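Local coordinates for protein alpha-1,3-glucanase (Bacillus circulans, PDB 5ZRU) that hydrolyses alpha-1,3-glucan as the catalytic part of a longer family GH87 enzyme that probably also binds carbohydrate, at residues Asp352-Ala357 with Ser363-Ser368; Asp376-Trp381 with Ser397-Glu402; Ala181-Ser186 with Thr246-Gly251; Ala204-Ala209 with Leu220-Gly225; Ile154-Ser159 with Asp169-Glu174. All blocks are in the same frame, centred on the assembly; numbering follows the deposited sequence.

Contact 1: Asp352-Ala357 with Ser363-Ser368. With CA (calcium ion), chain J.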
# COMPACT_ATOMS: atom_id res chain seq x y z
N ASP A 352 -1.26 -5.64 -5.04
CA ASP A 352 -0.86 -4.25 -5.30
C ASP A 352 -1.74 -3.25 -4.55
O ASP A 352 -2.95 -3.44 -4.43
CB ASP A 352 -0.97 -3.90 -6.79
CG ASP A 352 -0.17 -4.84 -7.67
OD1 ASP A 352 -0.28 -6.06 -7.46
OD2 ASP A 352 0.51 -4.34 -8.60
N GLY A 353 -1.14 -2.15 -4.11
CA GLY A 353 -1.94 -1.02 -3.68
C GLY A 353 -2.69 -0.39 -4.85
O GLY A 353 -3.92 -0.31 -4.84
N VAL A 354 -1.96 0.05 -5.87
CA VAL A 354 -2.54 0.61 -7.09
C VAL A 354 -1.73 0.09 -8.27
O VAL A 354 -0.50 0.17 -8.26
CB VAL A 354 -2.51 2.16 -7.12
CG1 VAL A 354 -3.09 2.68 -8.47
CG2 VAL A 354 -3.26 2.76 -5.94
N ASN A 355 -2.42 -0.42 -9.29
CA ASN A 355 -1.75 -0.75 -10.54
C ASN A 355 -2.44 -0.00 -11.68
O ASN A 355 -3.65 -0.16 -11.90
CB ASN A 355 -1.75 -2.26 -10.79
CG ASN A 355 -0.73 -2.66 -11.85
OD1 ASN A 355 -0.71 -2.11 -12.96
ND2 ASN A 355 0.13 -3.61 -11.51
N PHE A 356 -1.67 0.82 -12.39
CA PHE A 356 -2.08 1.47 -13.63
C PHE A 356 -1.71 0.55 -14.79
O PHE A 356 -0.56 0.53 -15.23
CB PHE A 356 -1.38 2.82 -13.79
CG PHE A 356 -1.88 3.90 -12.86
CD1 PHE A 356 -3.11 3.79 -12.23
CD2 PHE A 356 -1.12 5.05 -12.64
CE1 PHE A 356 -3.57 4.81 -11.37
CE2 PHE A 356 -1.57 6.07 -11.80
CZ PHE A 356 -2.81 5.95 -11.17
N ALA A 357 -2.68 -0.21 -15.30
CA ALA A 357 -2.39 -1.25 -16.29
C ALA A 357 -3.12 -0.95 -17.60
O ALA A 357 -3.88 0.01 -17.72
CB ALA A 357 -2.78 -2.63 -15.76
N SER A 363 -1.89 9.54 -15.59
CA SER A 363 -2.64 9.34 -14.36
C SER A 363 -1.69 9.39 -13.17
O SER A 363 -0.47 9.27 -13.31
CB SER A 363 -3.39 8.00 -14.40
OG SER A 363 -4.35 8.00 -15.45
N THR A 364 -2.27 9.59 -11.98
CA THR A 364 -1.49 10.01 -10.83
C THR A 364 -2.01 9.35 -9.55
O THR A 364 -3.23 9.23 -9.36
CB THR A 364 -1.53 11.54 -10.67
OG1 THR A 364 -1.05 12.17 -11.87
CG2 THR A 364 -0.69 11.99 -9.47
N VAL A 365 -1.09 8.93 -8.68
CA VAL A 365 -1.40 8.69 -7.27
C VAL A 365 -0.59 9.70 -6.46
O VAL A 365 0.63 9.77 -6.62
CB VAL A 365 -1.08 7.26 -6.82
CG1 VAL A 365 -1.42 7.09 -5.34
CG2 VAL A 365 -1.81 6.22 -7.67
N ARG A 366 -1.27 10.48 -5.62
CA ARG A 366 -0.54 11.50 -4.88
C ARG A 366 -1.13 11.71 -3.49
O ARG A 366 -2.30 11.44 -3.23
CB ARG A 366 -0.48 12.83 -5.64
CG ARG A 366 -1.81 13.51 -5.84
CD ARG A 366 -1.65 14.76 -6.73
NE ARG A 366 -2.92 15.46 -6.86
CZ ARG A 366 -3.22 16.32 -7.83
NH1 ARG A 366 -2.34 16.58 -8.79
NH2 ARG A 366 -4.42 16.89 -7.86
N ASN A 367 -0.27 12.21 -2.61
CA ASN A 367 -0.60 12.51 -1.21
C ASN A 367 -1.42 11.40 -0.56
O ASN A 367 -2.46 11.64 0.05
CB ASN A 367 -1.32 13.85 -1.08
CG ASN A 367 -1.23 14.39 0.32
OD1 ASN A 367 -0.14 14.51 0.87
ND2 ASN A 367 -2.37 14.67 0.94
N SER A 368 -0.92 10.18 -0.65
CA SER A 368 -1.65 9.02 -0.16
C SER A 368 -0.76 8.15 0.72
O SER A 368 0.47 8.16 0.61
CB SER A 368 -2.22 8.20 -1.32
OG SER A 368 -3.21 8.94 -2.02
CA CA J . 1.61 -6.81 -8.62
O HOH W 1 2.96 -8.32 -9.38
O HOH W 2 0.56 -7.38 -10.57
O HOH W 3 -0.03 -8.41 -8.62
O HOH W 4 2.71 -5.25 -9.40
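Phe356 reaches from strand 354-357 across the interior to the backbone of Ser363, just before antiparallel strand 364-366, and of Thr364 within it. Its CG stands anti to the carbonyl carbon (chi1 -73°), which sends the ring across the gap. CB and CG serve as the stalk; contact begins at CD2, which passes 4.1 Å from Ser363 CB. One atom further out, Phe356 CE2 lies 3.6 Å from Thr364 N, and Phe356 CZ at the tip rests 3.7 Å from Val365 CG2. Ser363 CB sits over one face of the ring in a CH-pi contact, 24° off the normal, while Ser363 OG bonds to Ser361 and Leu339. Val354 and Val365 meet tip to tip, Val354 CG1 at 3.8 Å from Val365 CG2, so Val365 CG2 touches both Val354 and Phe356. An alanine in place of Phe356 would remove the ring and is likely to open a gap beside Ser363 and Val365 CG2. On the outer side, Asp352 grips a calcium ion with OD1 and OD2, joined by waters and Asp375; Asn355 ND2 donates to Asp352 OD2. Apolar side chains from opposing strands filling the inside of a coil are typical of the parallel beta-helix.

Contact 2: Asp376-Trp381 with Ser397-Glu402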
# COMPACT_ATOMS: atom_id res chain seq x y z
N ASP A 376 3.49 -4.89 -5.35
CA ASP A 376 3.97 -3.52 -5.51
C ASP A 376 2.97 -2.52 -4.95
O ASP A 376 1.77 -2.62 -5.21
CB ASP A 376 4.23 -3.20 -6.98
CG ASP A 376 5.33 -4.05 -7.57
OD1 ASP A 376 6.48 -3.95 -7.08
OD2 ASP A 376 5.05 -4.82 -8.51
N GLY A 377 3.46 -1.56 -4.17
CA GLY A 377 2.58 -0.56 -3.57
C GLY A 377 1.89 0.25 -4.65
O GLY A 377 0.66 0.32 -4.71
N LEU A 378 2.69 0.85 -5.52
CA LEU A 378 2.21 1.61 -6.67
C LEU A 378 2.95 1.10 -7.90
O LEU A 378 4.19 1.12 -7.92
CB LEU A 378 2.46 3.11 -6.48
CG LEU A 378 1.93 3.75 -5.18
CD1 LEU A 378 2.40 5.20 -5.10
CD2 LEU A 378 0.40 3.66 -5.10
N ALA A 379 2.21 0.66 -8.90
CA ALA A 379 2.85 0.04 -10.06
C ALA A 379 2.23 0.53 -11.36
O ALA A 379 1.02 0.79 -11.42
CB ALA A 379 2.75 -1.49 -10.00
N VAL A 380 3.05 0.61 -12.40
CA VAL A 380 2.59 0.76 -13.78
C VAL A 380 2.97 -0.50 -14.54
O VAL A 380 4.15 -0.71 -14.88
CB VAL A 380 3.19 2.00 -14.47
CG1 VAL A 380 2.69 2.08 -15.92
CG2 VAL A 380 2.81 3.25 -13.71
N TRP A 381 2.00 -1.35 -14.83
CA TRP A 381 2.22 -2.52 -15.67
C TRP A 381 1.63 -2.21 -17.05
O TRP A 381 0.41 -2.25 -17.23
CB TRP A 381 1.60 -3.77 -15.05
CG TRP A 381 1.67 -4.99 -15.94
CD1 TRP A 381 2.51 -5.19 -16.99
CD2 TRP A 381 0.84 -6.15 -15.86
NE1 TRP A 381 2.26 -6.41 -17.58
CE2 TRP A 381 1.25 -7.02 -16.89
CE3 TRP A 381 -0.19 -6.55 -15.00
CZ2 TRP A 381 0.65 -8.26 -17.10
CZ3 TRP A 381 -0.78 -7.79 -15.20
CH2 TRP A 381 -0.36 -8.63 -16.25
N SER A 397 3.50 10.56 -6.76
CA SER A 397 4.24 11.60 -6.07
C SER A 397 3.61 11.96 -4.73
O SER A 397 2.40 11.87 -4.56
CB SER A 397 4.38 12.86 -6.94
OG SER A 397 5.23 12.58 -8.04
N TYR A 398 4.46 12.37 -3.79
CA TYR A 398 4.03 12.84 -2.47
C TYR A 398 3.27 11.77 -1.70
O TYR A 398 2.27 12.05 -1.04
CB TYR A 398 3.20 14.12 -2.58
CG TYR A 398 4.01 15.30 -3.07
CD1 TYR A 398 4.81 16.03 -2.20
CD2 TYR A 398 4.00 15.67 -4.42
CE1 TYR A 398 5.57 17.10 -2.65
CE2 TYR A 398 4.75 16.74 -4.87
CZ TYR A 398 5.53 17.44 -3.99
OH TYR A 398 6.27 18.51 -4.46
N ASN A 399 3.75 10.53 -1.76
CA ASN A 399 3.13 9.42 -1.06
C ASN A 399 4.06 8.91 0.03
O ASN A 399 5.28 9.03 -0.06
CB ASN A 399 2.80 8.28 -2.01
CG ASN A 399 1.88 8.72 -3.12
OD1 ASN A 399 0.74 9.13 -2.87
ND2 ASN A 399 2.37 8.68 -4.37
N THR A 400 3.46 8.35 1.08
CA THR A 400 4.18 7.63 2.12
C THR A 400 3.84 6.16 2.00
O THR A 400 2.68 5.77 2.17
CB THR A 400 3.83 8.16 3.51
OG1 THR A 400 4.23 9.54 3.60
CG2 THR A 400 4.56 7.36 4.57
N ILE A 401 4.85 5.35 1.68
CA ILE A 401 4.67 3.96 1.28
C ILE A 401 5.43 3.12 2.30
O ILE A 401 6.67 3.09 2.29
CB ILE A 401 5.17 3.73 -0.15
CG1 ILE A 401 4.46 4.72 -1.08
CG2 ILE A 401 4.94 2.27 -0.58
CD1 ILE A 401 5.02 4.78 -2.47
N GLU A 402 4.69 2.42 3.16
CA GLU A 402 5.25 1.77 4.34
C GLU A 402 4.86 0.30 4.39
O GLU A 402 3.76 -0.07 3.98
CB GLU A 402 4.75 2.46 5.61
CG GLU A 402 5.21 3.92 5.78
CD GLU A 402 4.34 4.68 6.77
OE1 GLU A 402 3.10 4.55 6.70
OE2 GLU A 402 4.90 5.40 7.63
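Leu378 inserts a single methyl, CD1, between Asn399 and Ile401, and the whole side-chain contact converges there. Its CG lies anti to the carbonyl carbon (chi1 -53°), and the extended second torsion carries CD1 toward the opposite wall. Ile401 CD1 meets it at 3.7 Å, the two chains crossing obliquely. From the Asn399 side the amide nitrogen approaches: Asn399 ND2 is 3.6 Å from Leu378 CD1, an apolar touch, because the polar work of this amide is done with other partners. Asn399 ND2 donates to Val365 O and Asn399 OD1 accepts from Ser368 N, so both ends of the buried amide are satisfied and its rotation is fixed beside the leucine. Packing is close at Gly377 too, where a beta carbon would come 3.2 Å from Ile401 CG2. Away from this point the contact thins quickly. Strand 378-381 leads off, so that Val380 and Trp381 turn to other parts of the coil. On the opposite segment, Tyr398, Thr400 and Glu402 are partly exposed and face outward, with Tyr398 stacked on His422 and Glu402 paired with Arg371 and Arg20. The inward leucine and isoleucine belong to the stacked interior of a parallel beta-helix; Asn399, tied to the coil before through Ser368 and donating its backbone N-H to Asn423 OD1 in the coil after, is consistent with the asparagine ladder known from such folds.

Contact 3: Ala181-Ser186 with Thr246-Gly251. With SO4 (sulfate ion), chain E.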
# COMPACT_ATOMS: atom_id res chain seq x y z
N ALA A 181 -22.04 17.05 4.68
CA ALA A 181 -23.46 17.25 4.42
C ALA A 181 -23.89 16.66 3.09
O ALA A 181 -23.13 16.61 2.12
CB ALA A 181 -23.79 18.74 4.44
N ARG A 182 -25.14 16.22 3.04
CA ARG A 182 -25.75 15.82 1.78
C ARG A 182 -25.79 17.00 0.82
O ARG A 182 -26.33 18.06 1.18
CB ARG A 182 -27.16 15.30 2.03
CG ARG A 182 -27.90 14.97 0.76
CD ARG A 182 -29.20 14.25 1.04
NE ARG A 182 -29.92 14.00 -0.20
CZ ARG A 182 -30.96 13.18 -0.32
NH1 ARG A 182 -31.41 12.52 0.73
NH2 ARG A 182 -31.55 13.03 -1.50
N PRO A 183 -25.24 16.88 -0.38
CA PRO A 183 -25.26 18.01 -1.31
C PRO A 183 -26.67 18.36 -1.76
O PRO A 183 -27.56 17.51 -1.79
CB PRO A 183 -24.42 17.52 -2.50
CG PRO A 183 -23.57 16.43 -1.93
CD PRO A 183 -24.39 15.78 -0.88
N ALA A 184 -26.86 19.63 -2.11
CA ALA A 184 -28.14 20.07 -2.67
C ALA A 184 -28.48 19.27 -3.92
O ALA A 184 -27.61 18.95 -4.73
CB ALA A 184 -28.09 21.56 -3.01
N ASN A 185 -29.76 18.95 -4.07
CA ASN A 185 -30.30 18.31 -5.27
C ASN A 185 -29.48 17.06 -5.64
O ASN A 185 -29.12 16.85 -6.80
CB ASN A 185 -30.36 19.29 -6.43
CG ASN A 185 -31.51 19.00 -7.38
OD1 ASN A 185 -32.57 18.51 -6.97
ND2 ASN A 185 -31.32 19.31 -8.66
N SER A 186 -29.18 16.25 -4.64
CA SER A 186 -28.55 14.96 -4.83
C SER A 186 -29.58 13.87 -4.61
O SER A 186 -30.71 14.12 -4.18
CB SER A 186 -27.37 14.78 -3.87
OG SER A 186 -27.80 14.86 -2.52
N THR A 246 -20.90 11.31 -10.01
CA THR A 246 -20.26 11.71 -8.76
C THR A 246 -20.88 10.93 -7.62
O THR A 246 -22.11 10.91 -7.47
CB THR A 246 -20.41 13.22 -8.54
OG1 THR A 246 -19.73 13.90 -9.59
CG2 THR A 246 -19.81 13.63 -7.19
N ILE A 247 -20.04 10.26 -6.83
CA ILE A 247 -20.48 9.47 -5.69
C ILE A 247 -19.68 9.94 -4.48
O ILE A 247 -18.45 9.89 -4.50
CB ILE A 247 -20.27 7.97 -5.91
CG1 ILE A 247 -21.02 7.50 -7.17
CG2 ILE A 247 -20.64 7.18 -4.64
CD1 ILE A 247 -20.57 6.14 -7.68
N MET A 248 -20.37 10.40 -3.44
CA MET A 248 -19.69 10.99 -2.30
C MET A 248 -20.30 10.48 -1.01
O MET A 248 -21.52 10.51 -0.85
CB MET A 248 -19.77 12.53 -2.33
CG MET A 248 -18.88 13.20 -1.28
SD MET A 248 -19.20 14.97 -1.11
CE MET A 248 -20.76 14.94 -0.24
N GLY A 249 -19.44 10.04 -0.09
CA GLY A 249 -19.88 9.64 1.23
C GLY A 249 -19.79 10.80 2.21
O GLY A 249 -19.49 11.94 1.85
N ALA A 250 -20.02 10.49 3.48
CA ALA A 250 -19.96 11.51 4.53
C ALA A 250 -18.57 11.65 5.15
O ALA A 250 -18.40 12.45 6.08
CB ALA A 250 -20.99 11.20 5.63
N GLY A 251 -17.58 10.91 4.67
CA GLY A 251 -16.24 10.98 5.21
C GLY A 251 -15.68 9.60 5.50
O GLY A 251 -16.41 8.66 5.82
S SO4 E . -29.64 11.50 3.88
O1 SO4 E . -28.73 12.36 4.66
O2 SO4 E . -28.93 10.94 2.73
O3 SO4 E . -30.77 12.30 3.42
O4 SO4 E . -30.11 10.40 4.74
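Met248 lays its terminal methyl against the ring of Pro183, the proline flank turned to meet it at a slant rather than end on. The thioether chain runs out extended and then bends at its last torsion (chi3 74°), bringing Met248 CE to 3.6 Å from Pro183 CG. The same methyl lies 3.7 Å from Ala181 O. Met248 belongs to strand 245-249 of the parallel beta-helix, whose outer surface is here lined by the linker leading into the coil. That linker tightens into a type II turn from Pro183 to Ser186, and Arg182 runs extended alongside it. Its guanidinium grips Ser186 side-on: Arg182 NH2 donates to Ser186 O at 3.0 Å, with the oxygen in the guanidinium plane, and Arg182 NE reaches Ser186 OG at a longer 3.3 Å, tilted from that plane. Ser186 OG in turn bonds to Pro183 O at 2.8 Å, linking the first and last residues of the turn. At another edge of the guanidinium, Arg182 NH1 holds sulfate O3 at 2.8 Å, an ion probably from the crystallisation liquor and also bonded by Ser188. Arg182 NH2 also forms a salt bridge with Asp191.

Contact 4: Ala204-Ala209 with Leu220-Gly225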
# COMPACT_ATOMS: atom_id res chain seq x y z
N ALA A 204 -29.12 -3.65 -3.47
CA ALA A 204 -30.23 -3.33 -4.37
C ALA A 204 -30.52 -1.83 -4.35
O ALA A 204 -30.75 -1.22 -5.41
CB ALA A 204 -31.48 -4.12 -3.98
N ALA A 205 -30.50 -1.22 -3.16
CA ALA A 205 -30.72 0.21 -3.07
C ALA A 205 -29.59 1.00 -3.72
O ALA A 205 -29.84 2.03 -4.37
CB ALA A 205 -30.89 0.62 -1.61
N PHE A 206 -28.34 0.55 -3.55
CA PHE A 206 -27.22 1.22 -4.21
C PHE A 206 -27.37 1.19 -5.72
O PHE A 206 -27.13 2.20 -6.40
CB PHE A 206 -25.90 0.56 -3.80
CG PHE A 206 -25.31 1.08 -2.52
CD1 PHE A 206 -26.09 1.22 -1.38
CD2 PHE A 206 -23.96 1.37 -2.44
CE1 PHE A 206 -25.53 1.68 -0.20
CE2 PHE A 206 -23.39 1.82 -1.26
CZ PHE A 206 -24.18 1.98 -0.13
N GLU A 207 -27.74 0.03 -6.28
CA GLU A 207 -27.93 -0.08 -7.72
C GLU A 207 -29.04 0.84 -8.21
O GLU A 207 -28.89 1.52 -9.23
CB GLU A 207 -28.23 -1.53 -8.10
CG GLU A 207 -26.99 -2.40 -8.09
CD GLU A 207 -27.31 -3.88 -8.19
OE1 GLU A 207 -28.49 -4.22 -8.47
OE2 GLU A 207 -26.39 -4.69 -7.96
N ALA A 208 -30.17 0.86 -7.50
CA ALA A 208 -31.26 1.75 -7.87
C ALA A 208 -30.84 3.20 -7.78
O ALA A 208 -31.20 4.02 -8.63
CB ALA A 208 -32.48 1.49 -6.98
N ALA A 209 -30.06 3.54 -6.75
CA ALA A 209 -29.61 4.92 -6.57
C ALA A 209 -28.67 5.35 -7.69
O ALA A 209 -28.72 6.50 -8.15
CB ALA A 209 -28.92 5.07 -5.21
N LEU A 220 -24.69 11.23 -6.33
CA LEU A 220 -25.11 10.12 -5.48
C LEU A 220 -24.41 10.26 -4.14
O LEU A 220 -23.18 10.15 -4.05
CB LEU A 220 -24.77 8.77 -6.13
CG LEU A 220 -25.04 7.52 -5.26
CD1 LEU A 220 -26.45 7.55 -4.70
CD2 LEU A 220 -24.80 6.23 -6.07
N TYR A 221 -25.19 10.50 -3.09
CA TYR A 221 -24.68 10.66 -1.73
C TYR A 221 -24.89 9.37 -0.94
O TYR A 221 -25.94 8.73 -1.03
CB TYR A 221 -25.41 11.82 -1.04
CG TYR A 221 -25.01 12.10 0.40
CD1 TYR A 221 -23.74 12.58 0.71
CD2 TYR A 221 -25.93 11.95 1.44
CE1 TYR A 221 -23.39 12.87 2.02
CE2 TYR A 221 -25.58 12.24 2.76
CZ TYR A 221 -24.30 12.71 3.03
OH TYR A 221 -23.95 13.01 4.31
N ILE A 222 -23.87 8.99 -0.17
CA ILE A 222 -23.98 7.88 0.78
C ILE A 222 -23.82 8.48 2.17
O ILE A 222 -22.73 8.96 2.52
CB ILE A 222 -22.92 6.80 0.52
CG1 ILE A 222 -23.01 6.31 -0.93
CG2 ILE A 222 -23.13 5.61 1.48
CD1 ILE A 222 -21.84 5.43 -1.34
N PRO A 223 -24.88 8.50 3.00
CA PRO A 223 -24.78 9.18 4.30
C PRO A 223 -23.91 8.43 5.28
O PRO A 223 -23.40 7.35 4.97
CB PRO A 223 -26.24 9.23 4.78
CG PRO A 223 -26.87 8.06 4.14
CD PRO A 223 -26.23 7.96 2.76
N ALA A 224 -23.74 8.99 6.48
CA ALA A 224 -22.97 8.32 7.52
C ALA A 224 -23.59 6.98 7.88
O ALA A 224 -24.82 6.83 7.90
CB ALA A 224 -22.88 9.21 8.76
N GLY A 225 -22.74 6.02 8.20
CA GLY A 225 -23.18 4.71 8.63
C GLY A 225 -22.49 3.61 7.86
O GLY A 225 -21.75 3.84 6.90
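Residues Ala209 and Leu220 bring their backbones together where the helix segment 204-209 lies over strand 220-222, CA to CA 7.0 Å, whereas Phe206 CA and Ile222 CA stand 8.9 Å apart. The side chains that meet match this spacing. At the narrow end the small Ala209 allows close approach: Ala209 CB touches Leu220 CD1 at 3.5 Å. Leu220 has CG anti to its backbone nitrogen (chi1 174°), which together with chi2 near 51° puts CD1 against the helix. At the wider end a large ring bridges the gap. Phe206 leaves the helix at an angle to the strand, but its far end swings inward and crosses the Ile222 side chain at about a right angle. Two ring atoms do the touching, each with a different branch of the isoleucine: Phe206 CE2 lies 3.9 Å from Ile222 CD1, and Phe206 CZ lies 4.1 Å from Ile222 CG2. Trp233 adds an edge-to-face contact to the same ring. The side chain of Phe206 lies close to that of Asp202, one of the ligands of a calcium ion bound just ahead of the helix. Helix 203-216 links the parallel strands 187-188 and 220-222, and Leu220 also packs on Val187 and Ile247; the helix thus covers the apolar inside of the first coil, as an N-terminal helix does in other parallel beta-helices, with strand 245-249 next in line.

Contact 5: Ile154-Ser159 with Asp169-Glu174. With CA (calcium ion), chain M.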
# COMPACT_ATOMS: atom_id res chain seq x y z
N ILE A 154 -3.62 7.12 26.56
CA ILE A 154 -4.42 6.09 25.93
C ILE A 154 -3.66 4.78 26.05
O ILE A 154 -2.46 4.71 25.72
CB ILE A 154 -4.77 6.44 24.47
CG1 ILE A 154 -5.55 5.29 23.81
CG2 ILE A 154 -3.51 6.86 23.71
CD1 ILE A 154 -6.23 5.66 22.47
N ARG A 155 -4.32 3.78 26.61
CA ARG A 155 -3.71 2.49 26.90
C ARG A 155 -4.42 1.43 26.07
O ARG A 155 -5.65 1.41 26.02
CB ARG A 155 -3.80 2.14 28.39
CG ARG A 155 -3.38 0.72 28.70
CD ARG A 155 -3.57 0.37 30.17
NE ARG A 155 -2.77 1.20 31.05
CZ ARG A 155 -2.45 0.87 32.29
NH1 ARG A 155 -2.85 -0.29 32.80
NH2 ARG A 155 -1.72 1.69 33.03
N ILE A 156 -3.64 0.58 25.42
CA ILE A 156 -4.13 -0.62 24.75
C ILE A 156 -3.76 -1.80 25.63
O ILE A 156 -2.58 -2.03 25.90
CB ILE A 156 -3.52 -0.78 23.35
CG1 ILE A 156 -3.68 0.50 22.51
CG2 ILE A 156 -4.13 -1.99 22.65
CD1 ILE A 156 -5.12 0.99 22.36
N GLN A 157 -4.75 -2.57 26.08
CA GLN A 157 -4.49 -3.59 27.09
C GLN A 157 -5.18 -4.90 26.73
O GLN A 157 -6.34 -4.91 26.30
CB GLN A 157 -4.94 -3.11 28.48
CG GLN A 157 -4.77 -4.14 29.59
CD GLN A 157 -4.93 -3.54 30.98
OE1 GLN A 157 -4.42 -2.46 31.26
NE2 GLN A 157 -5.66 -4.24 31.84
N LYS A 158 -4.46 -6.01 26.91
CA LYS A 158 -5.07 -7.32 26.76
C LYS A 158 -5.87 -7.67 28.02
O LYS A 158 -5.40 -7.48 29.14
CB LYS A 158 -4.00 -8.37 26.51
CG LYS A 158 -4.57 -9.77 26.43
CD LYS A 158 -3.50 -10.82 26.16
CE LYS A 158 -4.01 -12.23 26.51
NZ LYS A 158 -5.13 -12.70 25.62
N SER A 159 -7.07 -8.19 27.82
CA SER A 159 -7.97 -8.52 28.92
C SER A 159 -7.88 -10.00 29.24
O SER A 159 -7.01 -10.72 28.74
CB SER A 159 -9.41 -8.12 28.56
OG SER A 159 -9.96 -9.05 27.63
N ASP A 169 1.87 -2.36 17.19
CA ASP A 169 2.97 -1.62 16.56
C ASP A 169 2.86 -0.13 16.88
O ASP A 169 3.76 0.45 17.51
CB ASP A 169 2.93 -1.89 15.04
CG ASP A 169 4.16 -1.41 14.32
OD1 ASP A 169 5.09 -0.87 14.96
OD2 ASP A 169 4.19 -1.56 13.07
N PHE A 170 1.77 0.50 16.47
CA PHE A 170 1.62 1.93 16.72
C PHE A 170 0.14 2.30 16.71
O PHE A 170 -0.71 1.52 16.29
CB PHE A 170 2.38 2.78 15.68
CG PHE A 170 1.98 2.51 14.24
CD1 PHE A 170 0.79 3.01 13.73
CD2 PHE A 170 2.82 1.82 13.39
CE1 PHE A 170 0.42 2.77 12.39
CE2 PHE A 170 2.47 1.58 12.05
CZ PHE A 170 1.27 2.07 11.56
N LEU A 171 -0.14 3.51 17.18
CA LEU A 171 -1.40 4.19 16.96
C LEU A 171 -1.15 5.42 16.09
O LEU A 171 -0.09 6.05 16.16
CB LEU A 171 -2.05 4.64 18.27
CG LEU A 171 -2.27 3.57 19.35
CD1 LEU A 171 -2.95 4.21 20.58
CD2 LEU A 171 -3.10 2.44 18.80
N GLU A 172 -2.14 5.75 15.27
CA GLU A 172 -2.20 7.03 14.58
C GLU A 172 -3.48 7.73 15.00
O GLU A 172 -4.55 7.11 15.02
CB GLU A 172 -2.11 6.85 13.06
CG GLU A 172 -0.69 6.54 12.61
CD GLU A 172 -0.55 6.14 11.15
OE1 GLU A 172 -1.57 5.78 10.52
OE2 GLU A 172 0.58 6.18 10.63
N ILE A 173 -3.38 8.99 15.40
CA ILE A 173 -4.47 9.68 16.08
C ILE A 173 -4.72 11.00 15.37
O ILE A 173 -3.78 11.74 15.07
CB ILE A 173 -4.15 9.90 17.58
CG1 ILE A 173 -3.92 8.56 18.27
CG2 ILE A 173 -5.29 10.64 18.27
CD1 ILE A 173 -3.55 8.67 19.76
N GLU A 174 -5.99 11.30 15.10
CA GLU A 174 -6.34 12.48 14.32
C GLU A 174 -7.68 13.01 14.79
O GLU A 174 -8.52 12.27 15.31
CB GLU A 174 -6.40 12.16 12.82
CG GLU A 174 -7.49 11.18 12.45
CD GLU A 174 -7.27 10.60 11.07
OE1 GLU A 174 -6.53 9.60 10.96
OE2 GLU A 174 -7.84 11.14 10.10
CA CA M . 7.26 -0.24 15.61
O HOH W 5 9.08 1.37 16.06
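Leu171 and Ile154 reach toward each other tip to tip from two strands that face one another. Leu171 CD1 is the central atom, 4.1 Å from Ile154 CD1 and equally far from Ile154 CG2. The other leucine methyl serves the next inward-pointing residue, Ile156, with Leu171 CD2 4.2 Å from Ile156 CG1. Ile173 adds a lighter touch, its CD1 at 4.3 Å from Ile154 CG2. With CG of Leu171 anti to the carbonyl carbon (chi1 -54°), the forked end faces the opposite strand and each methyl finds its own isoleucine. The strand axes pass 10.1 Å apart at 141°, so the strands belong to separate layers and only side chains fill the space between them. Trp66 and Met79 extend this apolar layer, each packing against both Ile156 and Leu171. On the outer surface of strand 153-157, Arg155 NH1 donates to Gln157 OE1 at 3.1 Å, almost straight (171°). Where strand 166-174 passes Arg80, Asp169 and Phe170 form a classic beta bulge. Asp169 OD1 binds a calcium ion at 2.4 Å, completed by Asp22, Thr23, Ser50, Arg53 and water, while Asp169 OD2 forms a salt bridge to Arg80, so both carboxylate oxygens are fixed. Two antiparallel sheets packed through aliphatic side chains, with calcium at the margin, make a beta-sandwich consistent with the galactose-binding-like family of this first domain.

In the fold
Along the chain contact 5 comes first, in the N-terminal beta-sandwich; contact 3 follows, enclosing contact 4, and contacts 1 and 2 come last, in the parallel beta-helix. Contacts 3 and 4 share the neighbouring strands 245-249 and 220-222 near the start of the coil, with centres about 10 Å apart. Contacts 1 and 2 lie in successive coils further on, centres about 6 Å apart, joined by backbone bonds between strands 354-357 and 378-381; the centres of the two groups lie about 24 to 30 Å apart. Contact 5 comes within about 5 Å of contact 2 at nearest atoms, where Arg371 pairs with Glu172 and Glu402, linking the sandwich to the flank of the beta-helix.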